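Hydrazine synthase subunit beta (Candidatus Kuenenia stuttgartiensis, PDB 5C2V) forms a beta-propeller subunit of the hydrazine synthase complex, which condenses nitric oxide with ammonium into hydrazine, and may modulate passage of the hydroxylamine intermediate. Local coordinates at residues 119-125 with 136-142; 153-158 with 170-175; 318-324 with 336-341; 251-257 with 271-277. All coordinates share one frame; numbering follows the deposited sequence.

Contact 1. Residues 119-125 with 136-142; sequences MWNAIDV and SIYTSDY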
loop_
_atom_site.group_PDB
_atom_site.type_symbol
_atom_site.label_atom_id
_atom_site.label_comp_id
_atom_site.label_asym_id
_atom_site.label_seq_id
_atom_site.Cartn_x
_atom_site.Cartn_y
_atom_site.Cartn_z
ATOM N N MET B 119 45.510 36.975 10.262
ATOM C CA MET B 119 45.437 37.676 11.539
ATOM C C MET B 119 44.943 39.116 11.369
ATOM O O MET B 119 44.912 39.888 12.325
ATOM C CB MET B 119 46.791 37.650 12.252
ATOM C CG MET B 119 46.667 37.802 13.764
ATOM S SD MET B 119 47.931 36.959 14.732
ATOM C CE MET B 119 47.311 37.247 16.388
ATOM N N TRP B 120 44.580 39.484 10.145
ATOM C CA TRP B 120 44.142 40.848 9.863
ATOM C C TRP B 120 42.624 40.996 9.820
ATOM O O TRP B 120 41.952 40.310 9.049
ATOM C CB TRP B 120 44.722 41.322 8.529
ATOM C CG TRP B 120 44.991 42.792 8.481
ATOM C CD1 TRP B 120 44.178 43.763 7.973
ATOM C CD2 TRP B 120 46.164 43.458 8.954
ATOM N NE1 TRP B 120 44.772 44.995 8.105
ATOM C CE2 TRP B 120 45.994 44.835 8.706
ATOM C CE3 TRP B 120 47.342 43.024 9.568
ATOM C CZ2 TRP B 120 46.958 45.779 9.049
ATOM C CZ3 TRP B 120 48.297 43.961 9.908
ATOM C CH2 TRP B 120 48.101 45.323 9.648
ATOM N N ASN B 121 42.078 41.887 10.644
ATOM C CA ASN B 121 40.707 42.315 10.420
ATOM C C ASN B 121 40.672 43.786 10.022
ATOM O O ASN B 121 40.852 44.672 10.858
ATOM C CB ASN B 121 39.861 42.078 11.678
ATOM C CG ASN B 121 40.486 42.678 12.929
ATOM O OD1 ASN B 121 41.705 42.820 13.023
ATOM N ND2 ASN B 121 39.647 43.038 13.896
ATOM N N ALA B 122 40.438 44.046 8.739
ATOM C CA ALA B 122 40.248 45.413 8.271
ATOM C C ALA B 122 39.454 45.511 6.971
ATOM O O ALA B 122 39.569 44.656 6.083
ATOM C CB ALA B 122 41.597 46.095 8.102
ATOM N N ILE B 123 38.681 46.585 6.854
ATOM C CA ILE B 123 38.225 47.061 5.558
ATOM C C ILE B 123 38.709 48.496 5.391
ATOM O O ILE B 123 38.225 49.400 6.069
ATOM C CB ILE B 123 36.695 46.999 5.419
ATOM C CG1 ILE B 123 36.190 45.588 5.723
ATOM C CG2 ILE B 123 36.270 47.431 4.023
ATOM C CD1 ILE B 123 34.686 45.481 5.766
ATOM N N ASP B 124 39.650 48.710 4.479
ATOM C CA ASP B 124 40.229 50.034 4.291
ATOM C C ASP B 124 39.400 50.852 3.311
ATOM O O ASP B 124 39.040 50.372 2.234
ATOM C CB ASP B 124 41.676 49.928 3.805
ATOM C CG ASP B 124 42.598 49.332 4.850
ATOM O OD1 ASP B 124 42.230 49.336 6.043
ATOM O OD2 ASP B 124 43.695 48.864 4.479
ATOM N N VAL B 125 39.091 52.084 3.697
ATOM C CA VAL B 125 38.324 52.977 2.841
ATOM C C VAL B 125 39.260 53.912 2.077
ATOM O O VAL B 125 40.300 54.332 2.586
ATOM C CB VAL B 125 37.288 53.792 3.648
ATOM C CG1 VAL B 125 36.439 52.864 4.497
ATOM C CG2 VAL B 125 37.970 54.814 4.529
ATOM N N SER B 136 40.349 52.934 8.468
ATOM C CA SER B 136 40.077 51.499 8.437
ATOM C C SER B 136 38.877 51.149 9.310
ATOM O O SER B 136 38.717 51.686 10.405
ATOM C CB SER B 136 41.306 50.702 8.888
ATOM O OG SER B 136 42.407 50.933 8.027
ATOM N N ILE B 137 38.029 50.258 8.809
ATOM C CA ILE B 137 36.883 49.766 9.564
ATOM C C ILE B 137 37.178 48.361 10.077
ATOM O O ILE B 137 37.354 47.430 9.292
ATOM C CB ILE B 137 35.602 49.747 8.711
ATOM C CG1 ILE B 137 35.330 51.133 8.124
ATOM C CG2 ILE B 137 34.421 49.267 9.538
ATOM C CD1 ILE B 137 34.088 51.199 7.261
ATOM N N TYR B 138 37.233 48.214 11.396
ATOM C CA TYR B 138 37.599 46.941 12.006
ATOM C C TYR B 138 36.405 45.996 12.093
ATOM O O TYR B 138 35.368 46.340 12.657
ATOM C CB TYR B 138 38.192 47.168 13.399
ATOM C CG TYR B 138 39.523 47.891 13.392
ATOM C CD1 TYR B 138 40.253 48.035 12.218
ATOM C CD2 TYR B 138 40.047 48.431 14.559
ATOM C CE1 TYR B 138 41.467 48.696 12.208
ATOM C CE2 TYR B 138 41.261 49.092 14.559
ATOM C CZ TYR B 138 41.965 49.222 13.379
ATOM O OH TYR B 138 43.174 49.879 13.374
ATOM N N THR B 139 36.563 44.801 11.530
ATOM C CA THR B 139 35.490 43.815 11.515
ATOM C C THR B 139 35.382 43.083 12.850
ATOM O O THR B 139 36.157 43.336 13.773
ATOM C CB THR B 139 35.689 42.785 10.388
ATOM O OG1 THR B 139 36.870 42.015 10.641
ATOM C CG2 THR B 139 35.820 43.484 9.044
ATOM N N SER B 140 34.418 42.172 12.944
ATOM C CA SER B 140 34.176 41.434 14.178
ATOM C C SER B 140 35.180 40.303 14.372
ATOM O O SER B 140 35.471 39.908 15.502
ATOM C CB SER B 140 32.752 40.877 14.193
ATOM O OG SER B 140 31.799 41.919 14.081
ATOM N N ASP B 141 35.706 39.780 13.269
ATOM C CA ASP B 141 36.702 38.719 13.337
ATOM C C ASP B 141 37.681 38.816 12.172
ATOM O O ASP B 141 37.555 39.686 11.311
ATOM C CB ASP B 141 36.024 37.347 13.352
ATOM C CG ASP B 141 36.703 36.372 14.298
ATOM O OD1 ASP B 141 37.923 36.512 14.524
ATOM O OD2 ASP B 141 36.014 35.470 14.817
ATOM N N TYR B 142 38.655 37.912 12.152
ATOM C CA TYR B 142 39.752 37.979 11.195
ATOM C C TYR B 142 39.397 37.509 9.785
ATOM O O TYR B 142 38.456 36.740 9.586
ATOM C CB TYR B 142 40.942 37.170 11.711
ATOM C CG TYR B 142 41.551 37.717 12.982
ATOM C CD1 TYR B 142 42.072 39.002 13.025
ATOM C CD2 TYR B 142 41.627 36.942 14.132
ATOM C CE1 TYR B 142 42.634 39.508 14.181
ATOM C CE2 TYR B 142 42.193 37.439 15.293
ATOM C CZ TYR B 142 42.696 38.723 15.310
ATOM O OH TYR B 142 43.260 39.229 16.458
#

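Contact 2. Residues 153-158 with 170-175; sequences GKTLVA and VDFIDI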
loop_
_atom_site.group_PDB
_atom_site.type_symbol
_atom_site.label_atom_id
_atom_site.label_comp_id
_atom_site.label_asym_id
_atom_site.label_seq_id
_atom_site.Cartn_x
_atom_site.Cartn_y
_atom_site.Cartn_z
ATOM N N GLY B 153 23.319 51.791 -1.125
ATOM C CA GLY B 153 24.646 52.259 -0.766
ATOM C C GLY B 153 24.810 52.754 0.657
ATOM O O GLY B 153 25.784 53.438 0.967
ATOM N N LYS B 154 23.849 52.442 1.520
ATOM C CA LYS B 154 23.953 52.809 2.928
ATOM C C LYS B 154 24.471 51.675 3.814
ATOM O O LYS B 154 24.669 51.864 5.015
ATOM C CB LYS B 154 22.599 53.294 3.442
ATOM C CG LYS B 154 21.886 54.210 2.465
ATOM C CD LYS B 154 20.528 54.638 2.981
ATOM C CE LYS B 154 19.810 55.493 1.950
ATOM N NZ LYS B 154 18.410 55.790 2.351
ATOM N N THR B 155 24.698 50.505 3.225
ATOM C CA THR B 155 25.161 49.350 3.992
ATOM C C THR B 155 26.230 48.546 3.253
ATOM O O THR B 155 26.214 48.445 2.026
ATOM C CB THR B 155 23.996 48.408 4.359
ATOM O OG1 THR B 155 23.099 48.296 3.249
ATOM C CG2 THR B 155 23.234 48.943 5.563
ATOM N N LEU B 156 27.151 47.976 4.022
ATOM C CA LEU B 156 28.289 47.246 3.475
ATOM C C LEU B 156 28.438 45.895 4.170
ATOM O O LEU B 156 28.714 45.840 5.363
ATOM C CB LEU B 156 29.563 48.086 3.638
ATOM C CG LEU B 156 30.933 47.669 3.088
ATOM C CD1 LEU B 156 31.662 46.712 4.029
ATOM C CD2 LEU B 156 30.826 47.080 1.693
ATOM N N VAL B 157 28.274 44.805 3.429
ATOM C CA VAL B 157 28.420 43.479 4.021
ATOM C C VAL B 157 29.819 42.931 3.774
ATOM O O VAL B 157 30.404 43.151 2.715
ATOM C CB VAL B 157 27.374 42.482 3.476
ATOM C CG1 VAL B 157 25.979 42.877 3.928
ATOM C CG2 VAL B 157 27.448 42.394 1.961
ATOM N N ALA B 158 30.361 42.230 4.763
ATOM C CA ALA B 158 31.682 41.630 4.620
ATOM C C ALA B 158 31.694 40.189 5.105
ATOM O O ALA B 158 31.382 39.914 6.263
ATOM C CB ALA B 158 32.719 42.446 5.372
ATOM N N VAL B 170 29.282 36.974 8.912
ATOM C CA VAL B 170 29.180 38.098 7.997
ATOM C C VAL B 170 28.887 39.362 8.797
ATOM O O VAL B 170 27.983 39.381 9.638
ATOM C CB VAL B 170 28.075 37.882 6.942
ATOM C CG1 VAL B 170 27.923 39.115 6.066
ATOM C CG2 VAL B 170 28.377 36.654 6.097
ATOM N N ASP B 171 29.667 40.408 8.541
ATOM C CA ASP B 171 29.495 41.681 9.228
ATOM C C ASP B 171 28.665 42.660 8.409
ATOM O O ASP B 171 28.823 42.763 7.190
ATOM C CB ASP B 171 30.853 42.307 9.550
ATOM C CG ASP B 171 31.420 41.821 10.868
ATOM O OD1 ASP B 171 30.638 41.328 11.707
ATOM O OD2 ASP B 171 32.645 41.941 11.068
ATOM N N PHE B 172 27.781 43.375 9.098
ATOM C CA PHE B 172 26.988 44.432 8.486
ATOM C C PHE B 172 27.502 45.794 8.944
ATOM O O PHE B 172 27.585 46.070 10.141
ATOM C CB PHE B 172 25.507 44.270 8.834
ATOM C CG PHE B 172 24.871 43.049 8.229
ATOM C CD1 PHE B 172 24.938 41.823 8.871
ATOM C CD2 PHE B 172 24.201 43.130 7.019
ATOM C CE1 PHE B 172 24.354 40.700 8.314
ATOM C CE2 PHE B 172 23.613 42.010 6.458
ATOM C CZ PHE B 172 23.690 40.794 7.107
ATOM N N ILE B 173 27.857 46.637 7.980
ATOM C CA ILE B 173 28.438 47.941 8.268
ATOM C C ILE B 173 27.508 49.058 7.814
ATOM O O ILE B 173 26.923 48.986 6.733
ATOM C CB ILE B 173 29.805 48.127 7.567
ATOM C CG1 ILE B 173 30.645 46.852 7.655
ATOM C CG2 ILE B 173 30.554 49.314 8.155
ATOM C CD1 ILE B 173 31.027 46.472 9.052
ATOM N N ASP B 174 27.382 50.096 8.633
ATOM C CA ASP B 174 26.644 51.283 8.230
ATOM C C ASP B 174 27.634 52.269 7.624
ATOM O O ASP B 174 28.504 52.789 8.318
ATOM C CB ASP B 174 25.905 51.906 9.416
ATOM C CG ASP B 174 24.949 53.004 8.995
ATOM O OD1 ASP B 174 23.761 52.700 8.756
ATOM O OD2 ASP B 174 25.384 54.171 8.899
ATOM N N ILE B 175 27.495 52.513 6.324
ATOM C CA ILE B 175 28.478 53.285 5.569
ATOM C C ILE B 175 28.634 54.711 6.087
ATOM O O ILE B 175 29.754 55.193 6.263
ATOM C CB ILE B 175 28.119 53.316 4.068
ATOM C CG1 ILE B 175 28.372 51.940 3.448
ATOM C CG2 ILE B 175 28.920 54.385 3.339
ATOM C CD1 ILE B 175 28.309 51.911 1.939
#

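Contact 3. Residues 318-324 with 336-341; sequences TGLGPSS and AANYFS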
loop_
_atom_site.group_PDB
_atom_site.type_symbol
_atom_site.label_atom_id
_atom_site.label_comp_id
_atom_site.label_asym_id
_atom_site.label_seq_id
_atom_site.Cartn_x
_atom_site.Cartn_y
_atom_site.Cartn_z
ATOM N N THR B 318 33.128 24.404 -18.239
ATOM C CA THR B 318 34.013 25.560 -18.238
ATOM C C THR B 318 35.457 25.085 -18.396
ATOM O O THR B 318 35.710 23.885 -18.495
ATOM C CB THR B 318 33.854 26.379 -16.934
ATOM O OG1 THR B 318 32.483 26.354 -16.521
ATOM C CG2 THR B 318 34.275 27.828 -17.127
ATOM N N GLY B 319 36.400 26.021 -18.429
ATOM C CA GLY B 319 37.809 25.681 -18.394
ATOM C C GLY B 319 38.196 25.272 -16.987
ATOM O O GLY B 319 37.348 25.204 -16.097
ATOM N N LEU B 320 39.477 25.003 -16.776
ATOM C CA LEU B 320 39.939 24.533 -15.477
ATOM C C LEU B 320 40.117 25.689 -14.492
ATOM O O LEU B 320 40.745 26.699 -14.810
ATOM C CB LEU B 320 41.244 23.750 -15.634
ATOM C CG LEU B 320 41.200 22.637 -16.687
ATOM C CD1 LEU B 320 42.487 21.828 -16.683
ATOM C CD2 LEU B 320 39.991 21.731 -16.478
ATOM N N GLY B 321 39.563 25.524 -13.294
ATOM C CA GLY B 321 39.637 26.537 -12.252
ATOM C C GLY B 321 38.891 27.851 -12.458
ATOM O O GLY B 321 39.504 28.916 -12.405
ATOM N N PRO B 322 37.567 27.791 -12.690
ATOM C CA PRO B 322 36.781 29.024 -12.835
ATOM C C PRO B 322 36.565 29.732 -11.497
ATOM O O PRO B 322 35.498 29.622 -10.895
ATOM C CB PRO B 322 35.455 28.527 -13.413
ATOM C CG PRO B 322 35.328 27.148 -12.902
ATOM C CD PRO B 322 36.721 26.590 -12.805
ATOM N N SER B 323 37.585 30.457 -11.048
ATOM C CA SER B 323 37.573 31.084 -9.730
ATOM C C SER B 323 36.654 32.303 -9.628
ATOM O O SER B 323 36.293 32.717 -8.526
ATOM C CB SER B 323 38.998 31.486 -9.338
ATOM O OG SER B 323 39.631 32.198 -10.387
ATOM N N SER B 324 36.276 32.880 -10.765
ATOM C CA SER B 324 35.461 34.092 -10.752
ATOM C C SER B 324 34.515 34.188 -11.946
ATOM O O SER B 324 34.824 33.711 -13.036
ATOM C CB SER B 324 36.360 35.330 -10.711
ATOM O OG SER B 324 35.596 36.514 -10.573
ATOM N N ALA B 336 33.348 33.521 -17.314
ATOM C CA ALA B 336 34.024 32.797 -16.241
ATOM C C ALA B 336 35.535 32.740 -16.461
ATOM O O ALA B 336 36.003 32.274 -17.500
ATOM C CB ALA B 336 33.456 31.392 -16.117
ATOM N N ALA B 337 36.292 33.209 -15.472
ATOM C CA ALA B 337 37.749 33.261 -15.567
ATOM C C ALA B 337 38.403 31.962 -15.100
ATOM O O ALA B 337 38.251 31.554 -13.951
ATOM C CB ALA B 337 38.285 34.438 -14.765
ATOM N N ASN B 338 39.144 31.333 -16.005
ATOM C CA ASN B 338 39.802 30.055 -15.758
ATOM C C ASN B 338 41.319 30.195 -15.634
ATOM O O ASN B 338 42.014 30.533 -16.609
ATOM C CB ASN B 338 39.459 29.067 -16.871
ATOM C CG ASN B 338 37.979 29.050 -17.194
ATOM O OD1 ASN B 338 37.137 29.149 -16.302
ATOM N ND2 ASN B 338 37.654 28.940 -18.477
ATOM N N TYR B 339 41.799 29.921 -14.421
ATOM C CA TYR B 339 43.197 30.076 -14.022
ATOM C C TYR B 339 44.156 29.126 -14.733
ATOM O O TYR B 339 45.127 29.563 -15.350
ATOM C CB TYR B 339 43.309 29.876 -12.502
ATOM C CG TYR B 339 44.719 29.875 -11.944
ATOM C CD1 TYR B 339 45.431 28.690 -11.792
ATOM C CD2 TYR B 339 45.326 31.056 -11.543
ATOM C CE1 TYR B 339 46.715 28.687 -11.276
ATOM C CE2 TYR B 339 46.610 31.063 -11.027
ATOM C CZ TYR B 339 47.299 29.876 -10.895
ATOM O OH TYR B 339 48.575 29.879 -10.379
ATOM N N PHE B 340 43.886 27.828 -14.639
ATOM C CA PHE B 340 44.794 26.824 -15.183
ATOM C C PHE B 340 44.773 26.808 -16.706
ATOM O O PHE B 340 45.811 26.648 -17.347
ATOM C CB PHE B 340 44.449 25.436 -14.638
ATOM C CG PHE B 340 44.634 25.306 -13.153
ATOM C CD1 PHE B 340 45.904 25.263 -12.604
ATOM C CD2 PHE B 340 43.540 25.221 -12.309
ATOM C CE1 PHE B 340 46.080 25.146 -11.238
ATOM C CE2 PHE B 340 43.709 25.100 -10.942
ATOM C CZ PHE B 340 44.982 25.062 -10.407
ATOM N N SER B 341 43.587 26.980 -17.281
ATOM C CA SER B 341 43.439 26.995 -18.730
ATOM C C SER B 341 43.828 28.353 -19.304
ATOM O O SER B 341 43.933 28.512 -20.522
ATOM C CB SER B 341 42.004 26.643 -19.125
ATOM O OG SER B 341 41.667 25.333 -18.706
#

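Contact 4. Residues 251-257 with 271-277; sequences NYDGNPY and GVRGMHR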
loop_
_atom_site.group_PDB
_atom_site.type_symbol
_atom_site.label_atom_id
_atom_site.label_comp_id
_atom_site.label_asym_id
_atom_site.label_seq_id
_atom_site.Cartn_x
_atom_site.Cartn_y
_atom_site.Cartn_z
ATOM N N ASN B 251 26.740 13.667 -7.197
ATOM C CA ASN B 251 27.410 14.762 -7.904
ATOM C C ASN B 251 27.525 16.017 -7.038
ATOM O O ASN B 251 26.519 16.592 -6.624
ATOM C CB ASN B 251 26.673 15.087 -9.205
ATOM C CG ASN B 251 27.563 15.778 -10.227
ATOM O OD1 ASN B 251 28.510 16.481 -9.872
ATOM N ND2 ASN B 251 27.259 15.581 -11.505
ATOM N N TYR B 252 28.756 16.445 -6.780
ATOM C CA TYR B 252 29.010 17.561 -5.875
ATOM C C TYR B 252 29.669 18.719 -6.617
ATOM O O TYR B 252 30.360 18.503 -7.610
ATOM C CB TYR B 252 29.899 17.110 -4.710
ATOM C CG TYR B 252 29.265 16.067 -3.814
ATOM C CD1 TYR B 252 29.098 14.759 -4.248
ATOM C CD2 TYR B 252 28.845 16.387 -2.530
ATOM C CE1 TYR B 252 28.521 13.807 -3.438
ATOM C CE2 TYR B 252 28.263 15.438 -1.711
ATOM C CZ TYR B 252 28.104 14.150 -2.172
ATOM O OH TYR B 252 27.528 13.199 -1.362
ATOM N N ASP B 253 29.476 19.946 -6.138
ATOM C CA ASP B 253 30.184 21.068 -6.738
ATOM C C ASP B 253 31.359 21.427 -5.845
ATOM O O ASP B 253 31.181 22.082 -4.830
ATOM C CB ASP B 253 29.261 22.283 -6.885
ATOM C CG ASP B 253 28.238 22.118 -7.989
ATOM O OD1 ASP B 253 28.562 21.489 -9.013
ATOM O OD2 ASP B 253 27.107 22.625 -7.833
ATOM N N GLY B 254 32.566 21.072 -6.267
ATOM C CA GLY B 254 33.737 21.281 -5.436
ATOM C C GLY B 254 34.126 22.736 -5.304
ATOM O O GLY B 254 34.348 23.405 -6.313
ATOM N N ASN B 255 34.241 23.216 -4.068
ATOM C CA ASN B 255 34.760 24.554 -3.801
ATOM C C ASN B 255 34.094 25.657 -4.626
ATOM O O ASN B 255 34.693 26.164 -5.572
ATOM C CB ASN B 255 36.272 24.581 -4.044
ATOM C CG ASN B 255 37.006 23.504 -3.269
ATOM O OD1 ASN B 255 37.649 22.632 -3.854
ATOM N ND2 ASN B 255 36.923 23.566 -1.945
ATOM N N PRO B 256 32.840 26.005 -4.301
ATOM C CA PRO B 256 32.197 27.120 -5.007
ATOM C C PRO B 256 32.889 28.442 -4.676
ATOM O O PRO B 256 33.174 28.686 -3.505
ATOM C CB PRO B 256 30.763 27.091 -4.473
ATOM C CG PRO B 256 30.894 26.496 -3.107
ATOM C CD PRO B 256 31.996 25.474 -3.216
ATOM N N TYR B 257 33.159 29.279 -5.676
ATOM C CA TYR B 257 33.929 30.498 -5.426
ATOM C C TYR B 257 33.225 31.798 -5.787
ATOM O O TYR B 257 32.738 32.516 -4.915
ATOM C CB TYR B 257 35.246 30.449 -6.203
ATOM C CG TYR B 257 36.410 29.864 -5.444
ATOM C CD1 TYR B 257 36.349 28.579 -4.932
ATOM C CD2 TYR B 257 37.581 30.589 -5.266
ATOM C CE1 TYR B 257 37.413 28.033 -4.248
ATOM C CE2 TYR B 257 38.655 30.050 -4.584
ATOM C CZ TYR B 257 38.564 28.771 -4.075
ATOM O OH TYR B 257 39.623 28.222 -3.393
ATOM N N GLY B 271 30.651 30.212 -9.894
ATOM C CA GLY B 271 31.850 29.543 -10.354
ATOM C C GLY B 271 32.189 28.388 -9.432
ATOM O O GLY B 271 32.363 28.574 -8.227
ATOM N N VAL B 272 32.290 27.194 -10.001
ATOM C CA VAL B 272 32.701 26.018 -9.249
ATOM C C VAL B 272 34.093 25.631 -9.709
ATOM O O VAL B 272 34.282 25.107 -10.817
ATOM C CB VAL B 272 31.732 24.836 -9.439
ATOM C CG1 VAL B 272 32.096 23.703 -8.503
ATOM C CG2 VAL B 272 30.297 25.283 -9.202
ATOM N N ARG B 273 35.051 25.876 -8.821
ATOM C CA ARG B 273 36.472 25.845 -9.136
ATOM C C ARG B 273 37.025 24.428 -9.174
ATOM O O ARG B 273 37.810 24.079 -10.054
ATOM C CB ARG B 273 37.234 26.686 -8.109
ATOM C CG ARG B 273 38.616 27.139 -8.536
ATOM C CD ARG B 273 39.278 27.919 -7.410
ATOM N NE ARG B 273 40.441 28.676 -7.863
ATOM C CZ ARG B 273 41.685 28.212 -7.850
ATOM N NH1 ARG B 273 41.932 26.988 -7.406
ATOM N NH2 ARG B 273 42.682 28.972 -8.282
ATOM N N GLY B 274 36.611 23.615 -8.208
ATOM C CA GLY B 274 37.062 22.240 -8.129
ATOM C C GLY B 274 36.493 21.390 -9.246
ATOM O O GLY B 274 37.188 20.545 -9.812
ATOM N N MET B 275 35.220 21.607 -9.556
ATOM C CA MET B 275 34.541 20.830 -10.587
ATOM C C MET B 275 34.548 21.510 -11.953
ATOM O O MET B 275 33.946 21.004 -12.898
ATOM C CB MET B 275 33.104 20.530 -10.164
ATOM C CG MET B 275 33.012 19.537 -9.024
ATOM S SD MET B 275 34.041 18.080 -9.288
ATOM C CE MET B 275 33.168 17.288 -10.636
ATOM N N HIS B 276 35.207 22.661 -12.042
ATOM C CA HIS B 276 35.405 23.356 -13.315
ATOM C C HIS B 276 34.111 23.623 -14.074
ATOM O O HIS B 276 34.012 23.299 -15.259
ATOM C CB HIS B 276 36.347 22.554 -14.218
ATOM C CG HIS B 276 37.516 21.959 -13.499
ATOM N ND1 HIS B 276 38.445 22.724 -12.826
ATOM C CD2 HIS B 276 37.908 20.673 -13.350
ATOM C CE1 HIS B 276 39.358 21.933 -12.294
ATOM N NE2 HIS B 276 39.058 20.684 -12.594
ATOM N N ARG B 277 33.119 24.208 -13.411
ATOM C CA ARG B 277 31.842 24.432 -14.090
ATOM C C ARG B 277 31.058 25.579 -13.477
ATOM O O ARG B 277 31.283 25.939 -12.335
ATOM C CB ARG B 277 31.001 23.154 -14.066
ATOM C CG ARG B 277 30.587 22.715 -12.673
ATOM C CD ARG B 277 30.164 21.256 -12.658
ATOM N NE ARG B 277 29.666 20.846 -11.350
ATOM C CZ ARG B 277 29.456 19.583 -10.992
ATOM N NH1 ARG B 277 29.705 18.598 -11.842
ATOM N NH2 ARG B 277 28.997 19.308 -9.778
HETATM O O HOH W 1 40.633 26.027 -4.831
#

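Contact 1. Residues 119-125 with 136-142
Ile123 and Ile137 lie on one face of an antiparallel hairpin, the third and fourth strands (122-127 and 132-137) of a four-stranded beta-propeller blade. Ile123 CB and Ile137 CB are 4.4 Å apart. A backbone bond in each direction, Ile123 N to Ile137 O and Ile137 N to Ile123 O, makes the two residues a hydrogen-bonded pair. The apolar strip continues both ways: Ile137 CD1 meets Val125 CG1 at 4.0 Å with the two side chains roughly perpendicular, and Thr139 CG2 comes within 3.9 Å of Ile123 CG1. Leu156 and Ala158 of the next blade pack on Ile123.

After Ile137 the chain leaves the strand, and Tyr142 comes beside Met119 and Asn121. Over one face of the Tyr142 ring sits Met119 CA, 4.2 Å from the centroid and displaced toward the rim. The Asn121 amide stands steeply to the same ring, its plane turned 75° from it, with OD1 3.6 Å from Tyr142 CE1. Thr139 OG1 donates to Asp141 O, which ties down this turn. Trp120 on the adjoining loop touches Asp97, a residue of the calcium site.

On the other face of the hairpin, Asp124 and Ser136 form the non-hydrogen-bonded pair. Asp124 OD2 accepts from Gly96 N, while OD1 accepts a hydrogen bond from Ser136 OG at 2.6 Å, from above the carboxylate plane.

Contact 2. Residues 153-158 with 170-175
Strands 155-158 and 170-174 run antiparallel, their axes 4.6 Å apart at closest and 159° between directions, with Leu156-Ile173 and Ala158-Asp171 as hydrogen-bonded pairs and Thr155-Asp174 and Val157-Phe172 as non-hydrogen-bonded ones. Beyond the last strand pair, Ile175 N still donates to Lys154 O at 3.2 Å.

Leu156 and Ile173 project side by side from one face, CD1 of Leu156 lying 3.8 Å from CG1 of Ile173. Leu156 CB also receives Ile175 CG1 at 4.0 Å. The same face carries Asp171, whose OD2 accepts from Ser140 N in the link from the preceding blade.

On the reverse face Val157 and Phe172 also run alongside each other: a single methyl, Val157 CG1, rests 3.6 Å from Phe172 CE2, approaching the ring obliquely. Val195 and Tyr197 of the following blade pack on Val157, and Val181 of the outermost strand packs on Phe172.

Both faces are therefore covered by neighbouring sheets, the Leu156 side by the blade before and the Val157 side by the blade after. These are the two central strands of a four-stranded blade of the YNCE-like beta-propeller.

Contact 3. Residues 318-324 with 336-341
Asn338 and Thr318 cross at a slant, the asparagine oxygen turned to the methyl side: OD1 lies 3.3 Å from Thr318 CG2 and 3.4 Å from Pro322 CB. The other end of the amide explains this choice, because ND2 donates to Asn343 OD1 and Thr345 OG1 in the adjacent strand. With its rotation fixed, the Asn338 side chain lies against Gly319, its CG 3.6 Å from Gly319 CA. Thr318 CG2 then reaches Ala336 CB at 3.8 Å, while the threonine hydroxyl is bound to Val316 O.

Leu320 meets Phe340 and Ser341. Its CB packs on Phe340 CB at 3.8 Å, and its backbone N donates to Ser341 OG at 2.9 Å in a nearly straight bond (169°). Ser341 OG is anti to its own carbonyl carbon (chi1 -62°), which brings the hydroxyl to the leucine N. Phe340 presents its ring edge to Leu320 O and Gly321 N, while Tyr339 CD1 stands over the centre of one ring face. Phe48 of the gamma subunit meets the Phe340 ring edge-to-face.

Pro322 centres an inverse gamma turn at the start of strand 322-327. Around it Gly321 O accepts from Tyr339 N, and Ser324 O from Ala337 N.

Arg44 of the gamma subunit donates to Tyr339 O and Phe340 O, and Gln47 of that subunit binds Tyr339 OH. Ser341 OG and backbone groups thus join the two segments, while two carbonyls and the tyrosine hydroxyl are left to bond the partner subunit.

Contact 4. Residues 251-257 with 271-277
Val272 CG1 packs against Gly254 in the middle of this contact, where the first two strands of a propeller blade, 256-261 and 267-272, come together at the hairpin's open end. Packing here is direct: Gly254 and Gly274 pass with CA atoms 4.4 Å apart, and Gly274 N donates to Gly254 O. Met275, its chain bent at chi2 and chi3, sets CG beside Tyr252 O and Gly254 N. A G1 beta bulge, His276 and Arg277 both opposite Val272, turns the chain into the third strand.

Arg277 reaches back from the bulge with its chain extended from CG to NE. NH1 and NH2 both grip Asn251 OD1 end-on, at 3.1 and 2.9 Å, with the oxygen in the guanidinium plane. Asp253 also forms a salt bridge with Arg277, though the position of its OD1 is less certain.

At the Tyr257-Arg273 end, by contrast, a water bridges the two polar groups. Arg273 places CD over the centre of the Tyr257 ring, 3.5 Å from the centroid, a CH-pi contact. Glu69 of the gamma subunit binds Tyr257 OH. The water donates to Tyr257 OH at 2.8 Å and accepts a weak bond from Arg273 NH1 at 3.0 Å.

The four contacts follow the chain in the order 1, 2, 4, 3, each within a hairpin of a different blade of the propeller. Contacts 1 and 2 occupy consecutive blades, centres 12 Å apart, and touch through the loop after strand 132-137 and through apolar side chains. Contacts 4 and 3 likewise belong to consecutive blades, centres 10 Å apart, and touch, with Gly321 N probably bonded to His276 ND1. The two pairs lie on opposite sides of the chain's centre, 28 to 29 Å between centres. Contact 1 meets the gamma subunit at Met119 and contact 2 touches no other chain, whereas contacts 3 and 4 are buried and meet both alpha and gamma subunits.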